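Pectate lyase (PDB 5AMV) cleaves polygalacturonate by calcium-dependent elimination, releasing oligosaccharides with an unsaturated 4-deoxy-galacturonosyl group at their non-reducing ends. Local coordinates at residues I336-G341 against N363-S368; W310-S315 against T343-S348; S248-S253 against R282-Q287; K317-N322 against W371-H376; P328-A333 against T350-T355. All coordinates share one frame; numbering follows the deposited sequence.

Contact 1: residues I336-G341 against N363-S368; sequences ISVFSG and NGLSSS. With ADA (alpha-D-galactopyranuronic acid), chain B.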
# COMPACT_ATOMS: atom_id res chain seq x y z
N ILE A 336 10.63 -7.18 13.86
CA ILE A 336 10.57 -5.74 13.50
C ILE A 336 11.92 -5.25 12.99
O ILE A 336 12.96 -5.96 13.13
CB ILE A 336 10.06 -4.86 14.68
CG1 ILE A 336 11.20 -4.66 15.71
CG2 ILE A 336 8.77 -5.50 15.26
CD1 ILE A 336 10.80 -3.84 16.93
N SER A 337 11.92 -4.06 12.38
CA SER A 337 13.16 -3.39 12.03
C SER A 337 13.08 -1.97 12.61
O SER A 337 12.08 -1.28 12.43
CB SER A 337 13.37 -3.33 10.52
OG SER A 337 14.67 -2.78 10.19
N VAL A 338 14.12 -1.58 13.35
CA VAL A 338 14.22 -0.27 14.01
C VAL A 338 15.12 0.67 13.20
O VAL A 338 16.27 0.33 12.86
CB VAL A 338 14.75 -0.41 15.46
CG1 VAL A 338 14.68 0.96 16.12
CG2 VAL A 338 13.90 -1.44 16.26
N PHE A 339 14.58 1.83 12.86
CA PHE A 339 15.33 2.85 12.10
C PHE A 339 15.67 4.03 13.03
O PHE A 339 15.11 4.13 14.11
CB PHE A 339 14.49 3.29 10.90
CG PHE A 339 14.11 2.16 9.99
CD1 PHE A 339 15.04 1.65 9.08
CD2 PHE A 339 12.85 1.53 10.10
CE1 PHE A 339 14.74 0.56 8.23
CE2 PHE A 339 12.53 0.44 9.25
CZ PHE A 339 13.47 -0.05 8.31
N SER A 340 16.61 4.87 12.61
CA SER A 340 17.01 6.04 13.41
C SER A 340 15.77 6.91 13.69
O SER A 340 14.93 7.14 12.79
CB SER A 340 18.11 6.83 12.70
OG SER A 340 18.60 7.89 13.51
N GLY A 341 15.64 7.34 14.94
CA GLY A 341 14.48 8.12 15.37
C GLY A 341 13.39 7.19 15.87
O GLY A 341 12.46 7.61 16.55
N ASN A 363 13.82 -5.70 21.44
CA ASN A 363 14.62 -4.72 20.71
C ASN A 363 15.06 -3.56 21.60
O ASN A 363 15.63 -2.60 21.11
CB ASN A 363 13.84 -4.19 19.50
CG ASN A 363 13.88 -5.15 18.34
OD1 ASN A 363 14.80 -5.09 17.53
ND2 ASN A 363 12.90 -6.06 18.25
N GLY A 364 14.79 -3.68 22.89
CA GLY A 364 15.15 -2.68 23.89
C GLY A 364 14.47 -1.33 23.69
O GLY A 364 15.04 -0.31 24.03
N LEU A 365 13.28 -1.32 23.09
CA LEU A 365 12.58 -0.05 22.81
C LEU A 365 11.76 0.33 24.04
O LEU A 365 11.58 -0.50 24.94
CB LEU A 365 11.63 -0.22 21.61
CG LEU A 365 12.34 -0.51 20.28
CD1 LEU A 365 11.31 -0.88 19.23
CD2 LEU A 365 13.19 0.69 19.82
N SER A 366 11.28 1.58 24.07
CA SER A 366 10.30 1.98 25.07
C SER A 366 8.97 1.26 24.83
O SER A 366 8.53 1.08 23.66
CB SER A 366 10.08 3.50 25.04
OG SER A 366 8.94 3.83 25.79
N SER A 367 8.36 0.84 25.92
CA SER A 367 7.12 0.09 25.88
C SER A 367 5.89 0.95 25.64
O SER A 367 4.80 0.43 25.43
CB SER A 367 6.94 -0.70 27.18
OG SER A 367 6.76 0.18 28.29
N SER A 368 6.04 2.28 25.72
CA SER A 368 4.93 3.20 25.57
C SER A 368 5.14 4.05 24.33
O SER A 368 6.28 4.42 24.02
CB SER A 368 4.86 4.11 26.79
OG SER A 368 6.05 4.88 26.86
C1 ADA B . 14.98 -0.16 2.13
C2 ADA B . 15.50 0.96 1.22
C3 ADA B . 16.39 1.92 2.01
C4 ADA B . 15.64 2.51 3.19
C5 ADA B . 15.15 1.37 4.08
C6 ADA B . 14.20 1.96 5.10
O2 ADA B . 16.33 0.35 0.22
O3 ADA B . 16.79 3.01 1.17
O4 ADA B . 14.50 3.23 2.69
O5 ADA B . 14.38 0.40 3.30
O6B ADA B . 13.02 1.50 5.12
O6A ADA B . 14.59 2.90 5.87
O HOH W 1 15.16 -5.72 14.93
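Three aliphatic side chains carry the apolar part of the contact: Ile336 and Val338 on the strand meet Leu365, which follows a helix end. Ile336 CD1 lies 3.8 Å from Leu365 CD1, while the tip of Val338 runs head-on into that of Leu365, CG2 to CD1 at 4.0 Å. With Ile336 CG1 held between its backbone N and carbonyl carbon (chi1 77°) and the chain then extended, Ile336 CD1 also lies over one face of the Asn363 carboxamide, nearest ND2 at 3.3 Å.

The polar part belongs to Asn363. Its ND2 donates to the carbonyl oxygens of Ala359 and Ala333, whereas a water lies 2.7 Å from Asn363 OD1 and within reach of Ile336 O, and probably bridges the two. Gly364, at positive phi, closes helix 359-362 as the C-prime residue of a Schellman motif.

On the ligand side, Phe339 brings its ring obliquely to the carboxylate of a galacturonate residue, CE1 to O6A at 3.3 Å, and forms a cation-pi pair with Arg282. Swapping Phe339 for an alanine would probably strip the Arg282 guanidinium of its aromatic partner and leave a gap beside the sugar carboxylate. This is the right-handed parallel beta-helix of the pectate lyases: strand 336-338 is the outermost of its parallel sheet, and Phe339, just beyond it, lines the glycan pocket.

Contact 2: residues W310-S315 against T343-S348; sequences WGIGKS and TALYDS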
# COMPACT_ATOMS: atom_id res chain seq x y z
N TRP A 310 6.99 -5.09 11.24
CA TRP A 310 6.79 -3.68 11.62
C TRP A 310 8.06 -2.86 11.51
O TRP A 310 9.11 -3.28 11.98
CB TRP A 310 6.19 -3.53 13.04
CG TRP A 310 5.02 -4.36 13.24
CD1 TRP A 310 4.05 -4.69 12.29
CD2 TRP A 310 4.64 -5.05 14.45
NE1 TRP A 310 3.12 -5.55 12.84
CE2 TRP A 310 3.44 -5.78 14.16
CE3 TRP A 310 5.20 -5.14 15.75
CZ2 TRP A 310 2.79 -6.57 15.11
CZ3 TRP A 310 4.52 -5.94 16.70
CH2 TRP A 310 3.35 -6.65 16.36
N GLY A 311 7.98 -1.70 10.87
CA GLY A 311 9.18 -0.87 10.70
C GLY A 311 9.03 0.30 11.64
O GLY A 311 8.13 1.13 11.47
N ILE A 312 9.90 0.35 12.65
CA ILE A 312 9.83 1.40 13.67
C ILE A 312 10.64 2.60 13.20
O ILE A 312 11.86 2.67 13.42
CB ILE A 312 10.37 0.88 15.04
CG1 ILE A 312 9.80 -0.52 15.37
CG2 ILE A 312 10.05 1.88 16.16
CD1 ILE A 312 8.27 -0.68 15.24
N GLY A 313 9.97 3.51 12.49
CA GLY A 313 10.61 4.69 11.86
C GLY A 313 10.63 5.87 12.83
O GLY A 313 10.06 5.78 13.92
N LYS A 314 11.22 6.99 12.37
CA LYS A 314 11.31 8.21 13.20
C LYS A 314 9.98 8.62 13.85
O LYS A 314 8.97 8.81 13.15
CB LYS A 314 11.82 9.35 12.37
CG LYS A 314 11.86 10.69 13.15
CD LYS A 314 12.47 11.71 12.23
CE LYS A 314 12.62 13.05 12.97
NZ LYS A 314 13.10 14.06 11.98
N SER A 315 10.00 8.72 15.18
CA SER A 315 8.86 9.20 15.97
C SER A 315 7.58 8.35 15.76
O SER A 315 6.46 8.80 16.03
CB SER A 315 8.62 10.69 15.66
OG SER A 315 7.68 11.26 16.56
N THR A 343 12.12 4.84 18.45
CA THR A 343 12.49 4.58 19.84
C THR A 343 11.47 3.81 20.67
O THR A 343 11.75 3.41 21.81
CB THR A 343 12.81 5.91 20.56
OG1 THR A 343 11.60 6.67 20.75
CG2 THR A 343 13.81 6.73 19.78
N ALA A 344 10.25 3.62 20.15
CA ALA A 344 9.16 3.15 20.98
C ALA A 344 8.22 2.24 20.17
O ALA A 344 8.00 2.47 18.98
CB ALA A 344 8.37 4.32 21.52
N LEU A 345 7.69 1.23 20.85
CA LEU A 345 6.71 0.32 20.27
C LEU A 345 5.92 -0.27 21.43
O LEU A 345 6.51 -0.85 22.37
CB LEU A 345 7.36 -0.79 19.44
CG LEU A 345 6.50 -2.00 19.05
CD1 LEU A 345 5.39 -1.57 18.01
CD2 LEU A 345 7.38 -3.09 18.48
N TYR A 346 4.61 -0.09 21.40
CA TYR A 346 3.76 -0.86 22.30
C TYR A 346 3.37 -2.14 21.57
O TYR A 346 2.80 -2.06 20.50
CB TYR A 346 2.48 -0.10 22.68
CG TYR A 346 1.57 -0.84 23.63
CD1 TYR A 346 0.71 -1.85 23.18
CD2 TYR A 346 1.59 -0.56 24.99
CE1 TYR A 346 -0.08 -2.56 24.07
CE2 TYR A 346 0.78 -1.24 25.88
CZ TYR A 346 -0.05 -2.23 25.43
OH TYR A 346 -0.82 -2.93 26.32
N ASP A 347 3.65 -3.30 22.16
CA ASP A 347 3.03 -4.52 21.64
C ASP A 347 2.64 -5.45 22.77
O ASP A 347 3.39 -5.66 23.73
CB ASP A 347 3.85 -5.24 20.52
CG ASP A 347 5.01 -6.01 21.05
OD1 ASP A 347 5.94 -5.37 21.57
OD2 ASP A 347 5.02 -7.25 20.94
N SER A 348 1.44 -5.98 22.64
CA SER A 348 0.91 -6.94 23.59
C SER A 348 0.28 -8.11 22.82
O SER A 348 -0.29 -7.93 21.75
CB SER A 348 -0.10 -6.27 24.56
OG SER A 348 -1.36 -5.94 23.96
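Leu345 meets both Ile312 and Trp310 with its methyls. Its chi1 of 166° swings CG away from the backbone N and carries the isobutyl group inward. CD2 touches two partners, Ile312 CD1 and, at the edge of the indole near the ring plane, Trp310 CE3, each 4.1 Å away; CD1 meets Ile312 CD1 alone. Leucine crosses both neighbours at about a right angle. Ile312 divides its branches between two neighbours. CG1, anti to the carbonyl carbon (chi1 -46°), sends CD1 to the leucine, while CG2 rests 3.5 Å from Ala344 O.

Trp310 CZ3, the next ring atom, lies 3.9 Å from Asp347 CB, which approaches obliquely, with ring and carboxylate planes 64° apart. The aspartate touches the tryptophan through its methylene; its carboxylate oxygens are taken by the backbone N of Ala359 and Ser360 and by Thr350 OG1. Trp310 NE1 bonds to Tyr295 OH, so the indole too has its polar atom satisfied away from this interface.

No hydrogen bond crosses between 310-315 and 343-348. The packing is mostly apolar, with Ala344 O the one carbonyl oxygen set against a methyl and Ile336 adding to the packing round Leu345, and the three outside donors probably stabilise the buried Asp347 carboxylate as an anion.

Contact 3: residues S248-S253 against R282-Q287; sequences SSIFGS and RVRFGQ. With ADA (alpha-D-galactopyranuronic acid), chain B.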
# COMPACT_ATOMS: atom_id res chain seq x y z
N SER A 248 5.22 -3.47 1.39
CA SER A 248 3.74 -3.40 1.42
C SER A 248 3.12 -2.04 1.69
O SER A 248 2.31 -1.55 0.91
CB SER A 248 3.21 -4.34 2.48
OG SER A 248 1.81 -4.21 2.60
N SER A 249 3.45 -1.46 2.85
CA SER A 249 2.70 -0.35 3.39
C SER A 249 3.64 0.61 4.08
O SER A 249 4.14 0.30 5.17
CB SER A 249 1.65 -0.86 4.40
OG SER A 249 0.71 -1.74 3.76
N ILE A 250 3.89 1.76 3.46
CA ILE A 250 4.73 2.78 4.11
C ILE A 250 3.84 3.96 4.50
O ILE A 250 3.16 4.58 3.63
CB ILE A 250 6.00 3.22 3.24
CG1 ILE A 250 6.81 4.31 4.00
CG2 ILE A 250 5.61 3.77 1.94
CD1 ILE A 250 8.33 4.39 3.59
N PHE A 251 3.89 4.32 5.78
CA PHE A 251 3.05 5.42 6.30
C PHE A 251 4.00 6.50 6.80
O PHE A 251 4.69 6.29 7.80
CB PHE A 251 2.14 4.98 7.47
CG PHE A 251 1.23 3.79 7.16
CD1 PHE A 251 0.84 3.50 5.87
CD2 PHE A 251 0.76 2.98 8.21
CE1 PHE A 251 -0.01 2.44 5.62
CE2 PHE A 251 -0.14 1.92 7.96
CZ PHE A 251 -0.50 1.63 6.66
N GLY A 252 4.08 7.61 6.05
CA GLY A 252 5.03 8.68 6.36
C GLY A 252 6.25 8.47 5.49
O GLY A 252 7.05 7.56 5.75
N SER A 253 6.40 9.33 4.49
CA SER A 253 7.39 9.11 3.41
C SER A 253 8.77 9.68 3.73
O SER A 253 9.74 9.39 3.02
CB SER A 253 6.87 9.82 2.15
OG SER A 253 6.78 11.21 2.44
N ARG A 282 5.69 0.07 7.61
CA ARG A 282 6.81 0.92 8.09
C ARG A 282 6.23 2.28 8.40
O ARG A 282 5.60 2.88 7.53
CB ARG A 282 7.87 1.08 7.01
CG ARG A 282 9.16 1.74 7.50
CD ARG A 282 9.78 2.56 6.39
NE ARG A 282 11.15 2.94 6.68
CZ ARG A 282 11.51 3.97 7.46
NH1 ARG A 282 10.60 4.73 8.05
NH2 ARG A 282 12.80 4.27 7.63
N VAL A 283 6.44 2.80 9.62
CA VAL A 283 5.75 4.01 10.05
C VAL A 283 6.75 5.09 10.45
O VAL A 283 7.73 4.80 11.11
CB VAL A 283 4.85 3.71 11.29
CG1 VAL A 283 4.13 4.98 11.83
CG2 VAL A 283 3.77 2.62 10.92
N ARG A 284 6.49 6.31 10.02
CA ARG A 284 7.08 7.50 10.65
C ARG A 284 5.93 8.28 11.28
O ARG A 284 4.86 8.37 10.69
CB ARG A 284 7.81 8.37 9.64
CG ARG A 284 9.03 7.74 8.99
CD ARG A 284 9.45 8.65 7.83
NE ARG A 284 10.72 8.23 7.24
CZ ARG A 284 10.83 7.42 6.19
NH1 ARG A 284 9.76 6.95 5.56
NH2 ARG A 284 12.04 7.11 5.73
N PHE A 285 6.16 8.82 12.49
CA PHE A 285 5.25 9.81 13.12
C PHE A 285 3.91 9.35 13.62
O PHE A 285 3.47 9.78 14.69
CB PHE A 285 5.05 11.06 12.22
CG PHE A 285 6.34 11.81 11.95
CD1 PHE A 285 6.96 12.55 12.98
CD2 PHE A 285 6.97 11.73 10.71
CE1 PHE A 285 8.19 13.22 12.74
CE2 PHE A 285 8.21 12.40 10.45
CZ PHE A 285 8.81 13.15 11.50
N GLY A 286 3.22 8.49 12.87
CA GLY A 286 1.83 8.27 13.15
C GLY A 286 1.48 7.40 14.33
O GLY A 286 2.23 6.51 14.75
N GLN A 287 0.29 7.68 14.85
CA GLN A 287 -0.36 6.84 15.86
C GLN A 287 -1.11 5.76 15.11
O GLN A 287 -2.25 5.97 14.66
CB GLN A 287 -1.32 7.71 16.69
CG GLN A 287 -0.58 8.69 17.60
CD GLN A 287 -1.54 9.66 18.30
OE1 GLN A 287 -2.75 9.42 18.36
NE2 GLN A 287 -0.98 10.73 18.90
C1 ADA B . 14.98 -0.16 2.13
C2 ADA B . 15.50 0.96 1.22
C3 ADA B . 16.39 1.92 2.01
C4 ADA B . 15.64 2.51 3.19
C5 ADA B . 15.15 1.37 4.08
C6 ADA B . 14.20 1.96 5.10
O2 ADA B . 16.33 0.35 0.22
O3 ADA B . 16.79 3.01 1.17
O4 ADA B . 14.50 3.23 2.69
O5 ADA B . 14.38 0.40 3.30
O6B ADA B . 13.02 1.50 5.12
O6A ADA B . 14.59 2.90 5.87
O HOH W 2 7.54 5.03 7.17
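Gly252 O is gripped by Arg284 NH1 at 2.8 Å and by a water that probably donates to it, 2.9 Å away. The oxygen lies near the guanidinium plane of Arg284, with NH1 tilted 19° from the carbonyl plane. That water also accepts from Arg282 NH1, tying the two arginines to one carbonyl.

The backbones pair in parallel, Ile250 with Arg282 and Phe251 with Val283. Arg282 N bonds to Ser249 O, Phe251 N to Arg282 O in a nearly straight bond of 2.8 Å, and Arg284 N to Phe251 O. Ile250 and Arg282 lie side by side on one face of the sheet, CD1 to CD 3.6 Å; Phe251 CD2 and Val283 CG2 meet on the other.

Arg282 reaches the galacturonate and holds its carboxylate in a two-pronged grip, NE to O6B at 2.8 Å and NH2 to O6A at 2.9 Å. Its NH1 lies 3.3 Å above the guanidinium plane of Arg284, over the centre.

Each arginine has its own anion, the sugar carboxylate for Arg282 and Asp255, salt-bridged to NE, for Arg284, and these probably offset the two close positive charges. Held by Gly252 O and Asp255, Arg284 thus probably helps to position the ligand-binding Arg282 as a second-shell residue.

Contact 4: residues K317-N322 against W371-H376; sequences KIYAQN and WTPSLH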
# COMPACT_ATOMS: atom_id res chain seq x y z
N LYS A 317 4.59 5.73 16.35
CA LYS A 317 3.86 5.39 17.54
C LYS A 317 2.93 4.20 17.29
O LYS A 317 1.72 4.30 17.42
CB LYS A 317 3.10 6.62 18.05
CG LYS A 317 4.05 7.71 18.55
CD LYS A 317 3.32 9.00 18.88
CE LYS A 317 4.31 10.01 19.60
NZ LYS A 317 5.55 10.27 18.85
N ILE A 318 3.52 3.08 16.91
CA ILE A 318 2.72 1.88 16.66
C ILE A 318 2.25 1.28 17.99
O ILE A 318 3.07 1.08 18.93
CB ILE A 318 3.52 0.81 15.87
CG1 ILE A 318 3.91 1.36 14.48
CG2 ILE A 318 2.73 -0.51 15.81
CD1 ILE A 318 4.92 0.50 13.73
N TYR A 319 0.96 1.01 18.07
CA TYR A 319 0.34 0.36 19.19
C TYR A 319 -0.26 -0.96 18.70
O TYR A 319 -1.27 -0.99 17.99
CB TYR A 319 -0.72 1.29 19.79
CG TYR A 319 -1.22 0.92 21.16
CD1 TYR A 319 -2.15 -0.11 21.33
CD2 TYR A 319 -0.79 1.62 22.27
CE1 TYR A 319 -2.64 -0.50 22.61
CE2 TYR A 319 -1.28 1.28 23.54
CZ TYR A 319 -2.20 0.23 23.72
OH TYR A 319 -2.68 -0.08 24.98
N ALA A 320 0.41 -2.06 19.07
CA ALA A 320 0.09 -3.34 18.48
C ALA A 320 -0.54 -4.29 19.49
O ALA A 320 -0.07 -4.39 20.63
CB ALA A 320 1.35 -3.96 17.85
N GLN A 321 -1.66 -4.91 19.11
CA GLN A 321 -2.30 -5.89 19.98
C GLN A 321 -2.71 -7.16 19.24
O GLN A 321 -3.36 -7.11 18.20
CB GLN A 321 -3.59 -5.31 20.60
CG GLN A 321 -3.35 -4.13 21.51
CD GLN A 321 -4.64 -3.49 21.93
OE1 GLN A 321 -5.32 -2.85 21.12
NE2 GLN A 321 -5.00 -3.67 23.20
N ASN A 322 -2.39 -8.29 19.85
CA ASN A 322 -2.88 -9.58 19.39
C ASN A 322 -2.66 -9.88 17.90
O ASN A 322 -3.61 -10.27 17.18
CB ASN A 322 -4.33 -9.81 19.83
CG ASN A 322 -4.45 -9.92 21.36
OD1 ASN A 322 -3.45 -9.71 22.09
ND2 ASN A 322 -5.62 -10.30 21.84
N TRP A 371 0.31 7.22 23.58
CA TRP A 371 -1.14 7.21 23.37
C TRP A 371 -1.71 5.80 23.52
O TRP A 371 -0.94 4.83 23.50
CB TRP A 371 -1.49 7.78 21.97
CG TRP A 371 -1.16 6.79 20.83
CD1 TRP A 371 0.08 6.33 20.46
CD2 TRP A 371 -2.11 6.12 19.99
NE1 TRP A 371 -0.04 5.41 19.43
CE2 TRP A 371 -1.36 5.27 19.11
CE3 TRP A 371 -3.50 6.19 19.86
CZ2 TRP A 371 -1.98 4.48 18.13
CZ3 TRP A 371 -4.12 5.38 18.86
CH2 TRP A 371 -3.34 4.56 18.02
N THR A 372 -3.03 5.72 23.70
CA THR A 372 -3.76 4.45 23.72
C THR A 372 -4.99 4.55 22.82
O THR A 372 -5.78 5.51 22.90
CB THR A 372 -4.23 4.05 25.12
OG1 THR A 372 -4.84 5.18 25.74
CG2 THR A 372 -3.07 3.57 25.96
N PRO A 373 -5.14 3.59 21.90
CA PRO A 373 -6.28 3.67 20.97
C PRO A 373 -7.60 3.64 21.71
O PRO A 373 -7.74 2.84 22.64
CB PRO A 373 -6.17 2.40 20.13
CG PRO A 373 -4.84 1.81 20.39
CD PRO A 373 -4.16 2.55 21.52
N SER A 374 -8.56 4.45 21.29
CA SER A 374 -9.92 4.29 21.83
C SER A 374 -10.96 3.84 20.79
O SER A 374 -11.91 3.09 21.13
CB SER A 374 -10.36 5.58 22.53
OG SER A 374 -10.08 6.71 21.72
N LEU A 375 -10.78 4.26 19.53
CA LEU A 375 -11.72 3.89 18.46
C LEU A 375 -11.37 2.55 17.83
O LEU A 375 -10.52 2.49 16.93
CB LEU A 375 -11.68 4.92 17.33
CG LEU A 375 -12.61 6.10 17.42
CD1 LEU A 375 -12.40 6.98 16.23
CD2 LEU A 375 -14.06 5.58 17.53
N HIS A 376 -11.98 1.48 18.29
CA HIS A 376 -11.74 0.18 17.68
C HIS A 376 -12.89 -0.76 17.97
O HIS A 376 -13.60 -0.59 18.96
CB HIS A 376 -10.41 -0.44 18.17
CG HIS A 376 -10.40 -0.72 19.65
ND1 HIS A 376 -11.02 -1.82 20.20
CD2 HIS A 376 -9.86 -0.03 20.68
CE1 HIS A 376 -10.86 -1.80 21.51
NE2 HIS A 376 -10.15 -0.73 21.83
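Tyr319 stands on a strand of the parallel beta-helix, and the loop 371-376 folds over its ring from outside. Pro373 lays CD over the centre of the phenol, 3.3 Å from the ring centroid and close to the normal, a tight CH-pi contact. The same ring turns its edge toward the face of the six-membered ring of Trp371 in a T-shaped pair, centroids 6.0 Å apart and planes at 61°. Thr372 runs alongside the phenol, its CG2 3.8 Å from both Tyr319 CE2 and OH. The phenol projects from the strand into the loop 371-376, and its CB meets the indole at Trp371 CZ2.

Beyond this first shell, Tyr346 of strand 346-348 stacks with Tyr319. The indole of Trp371 touches Gln287 and His289 of strand 287-296 and meets the ring of Trp14, while Pro373 touches His289 as well. Gln321 OE1 in turn bonds to His289 NE2.

One hydrogen bond crosses the contact. Trp371 CG lies between its backbone N and carbonyl carbon (chi1 74°), a turn that brings the indole back to the strand. There Trp371 NE1 donates to Lys317 O at 2.9 Å, the oxygen near the plane of the indole and the donor tilted 31° from the carbonyl plane.

Contact 5: residues P328-A333 against T350-T355; sequences PGLSAA and TLLNGT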
# COMPACT_ATOMS: atom_id res chain seq x y z
N PRO A 328 8.92 -19.49 10.24
CA PRO A 328 9.72 -20.52 10.96
C PRO A 328 11.16 -20.07 11.16
O PRO A 328 11.78 -19.51 10.24
CB PRO A 328 9.63 -21.72 10.01
CG PRO A 328 8.22 -21.59 9.44
CD PRO A 328 8.07 -20.09 9.18
N GLY A 329 11.67 -20.24 12.38
CA GLY A 329 13.11 -19.99 12.63
C GLY A 329 13.48 -18.55 12.94
O GLY A 329 14.64 -18.27 13.26
N LEU A 330 12.50 -17.63 12.87
CA LEU A 330 12.72 -16.22 13.20
C LEU A 330 12.87 -16.01 14.70
O LEU A 330 12.21 -16.67 15.51
CB LEU A 330 11.52 -15.38 12.67
CG LEU A 330 11.79 -13.89 12.50
CD1 LEU A 330 12.67 -13.58 11.31
CD2 LEU A 330 10.47 -13.15 12.41
N SER A 331 13.78 -15.11 15.07
CA SER A 331 13.85 -14.61 16.44
C SER A 331 12.81 -13.52 16.74
O SER A 331 12.39 -12.78 15.83
CB SER A 331 15.26 -14.09 16.72
OG SER A 331 15.46 -12.87 16.00
N ALA A 332 12.41 -13.40 18.00
CA ALA A 332 11.53 -12.32 18.45
C ALA A 332 12.02 -10.94 17.99
O ALA A 332 11.20 -10.12 17.55
CB ALA A 332 11.35 -12.35 19.98
N ALA A 333 13.32 -10.67 18.08
CA ALA A 333 13.81 -9.33 17.75
C ALA A 333 13.57 -8.99 16.27
O ALA A 333 13.30 -7.84 15.91
CB ALA A 333 15.33 -9.17 18.13
N THR A 350 1.58 -10.49 21.16
CA THR A 350 2.24 -10.93 19.93
C THR A 350 2.61 -12.41 20.00
O THR A 350 3.24 -12.84 20.98
CB THR A 350 3.50 -10.06 19.64
OG1 THR A 350 3.12 -8.68 19.62
CG2 THR A 350 4.20 -10.49 18.31
N LEU A 351 2.22 -13.21 18.99
CA LEU A 351 2.64 -14.58 18.90
C LEU A 351 3.58 -14.73 17.73
O LEU A 351 3.29 -14.22 16.64
CB LEU A 351 1.46 -15.51 18.68
CG LEU A 351 0.37 -15.58 19.75
CD1 LEU A 351 -0.70 -16.64 19.34
CD2 LEU A 351 0.98 -15.86 21.18
N LEU A 352 4.68 -15.45 17.94
CA LEU A 352 5.66 -15.74 16.87
C LEU A 352 5.80 -17.26 16.84
O LEU A 352 6.34 -17.85 17.82
CB LEU A 352 7.03 -15.13 17.20
CG LEU A 352 8.15 -15.53 16.22
CD1 LEU A 352 7.80 -15.09 14.78
CD2 LEU A 352 9.52 -14.88 16.61
N ASN A 353 5.33 -17.87 15.76
CA ASN A 353 5.40 -19.33 15.65
C ASN A 353 4.77 -19.99 16.87
O ASN A 353 5.30 -20.95 17.40
CB ASN A 353 6.83 -19.79 15.40
CG ASN A 353 7.40 -19.14 14.14
OD1 ASN A 353 6.71 -19.08 13.13
ND2 ASN A 353 8.63 -18.64 14.22
N GLY A 354 3.68 -19.38 17.34
CA GLY A 354 2.91 -19.89 18.44
C GLY A 354 3.42 -19.46 19.82
O GLY A 354 2.72 -19.74 20.80
N THR A 355 4.62 -18.89 19.91
CA THR A 355 5.21 -18.51 21.19
C THR A 355 4.83 -17.07 21.51
O THR A 355 5.01 -16.19 20.66
CB THR A 355 6.71 -18.61 21.11
OG1 THR A 355 7.07 -19.97 20.90
CG2 THR A 355 7.38 -18.13 22.36
O HOH W 3 10.69 -18.92 16.28
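Residues 352-355 form a type I' beta turn that comes up against the loop 328-333, with Asn353 nearest Pro328 and Leu352 nearest Ala332. Two backbone bonds close the turn, Leu352 N to Thr355 O at 2.8 Å and Thr355 N to Leu352 O at 2.9 Å. Asn353 and Gly354 both have positive phi, as this turn type demands. On the facing side Gly329 also takes a positive phi, a conformation in which a CB would collide with Pro328 O. No direct hydrogen bond joins the two segments.

Leu352 makes the apolar contact. A chi1 of 173° extends its side chain toward the loop, and the two methyls part company: CD1 meets Leu330 CD2 at 4.1 Å, the side chains crossing at about a right angle, while CD2 presses on backbone, 3.4 Å from Leu330 O and 3.5 Å from Ala332 N.

Asn353 supplies the polar link. Its ND2 donates to a water at 2.9 Å, which donates onward to Leu330 O at 2.8 Å, and ND2 also bonds to Val327 O just before the loop. The amide lies against Pro328, OD1 3.7 Å from its N. A valine in place of Asn353 would probably leave Val327 O and the bridging water without their donor, and would fit the positive-phi turn position poorly.

Leu352 also touches Ile325 of strand 317-326, to which strand 351-352 pairs in parallel, while Leu330 packs on Phe306 and Ala332 on Ile357; the contact joins the loop leading to strand 336-338 to the turn between strands 351-352 and 355-356.

Contacts 1, 2 and 3 share the parallel sheet formed by strands 247-251, 282-283, 310-312 and 336-338. Contacts 1 and 2 interlock, their centres 5 Å apart, through Ser337 O and Ile312 N at 2.7 Å; contact 3 joins contact 2 through Gly311 O and Val283 N at 3.0 Å. Contacts 1 and 3 both reach the galacturonate, and the Ile250 side chain of contact 3 lies about 4 Å from that of the probable catalytic Arg279 and about 5 Å from calcium. Contact 4 meets contact 2 where Tyr346 O lies 2.8 Å from Ala320 N, a probable hydrogen bond. Contact 5, away from the annotated sites, meets contact 1 at Ala333 and Asn363, their centres 17 Å apart.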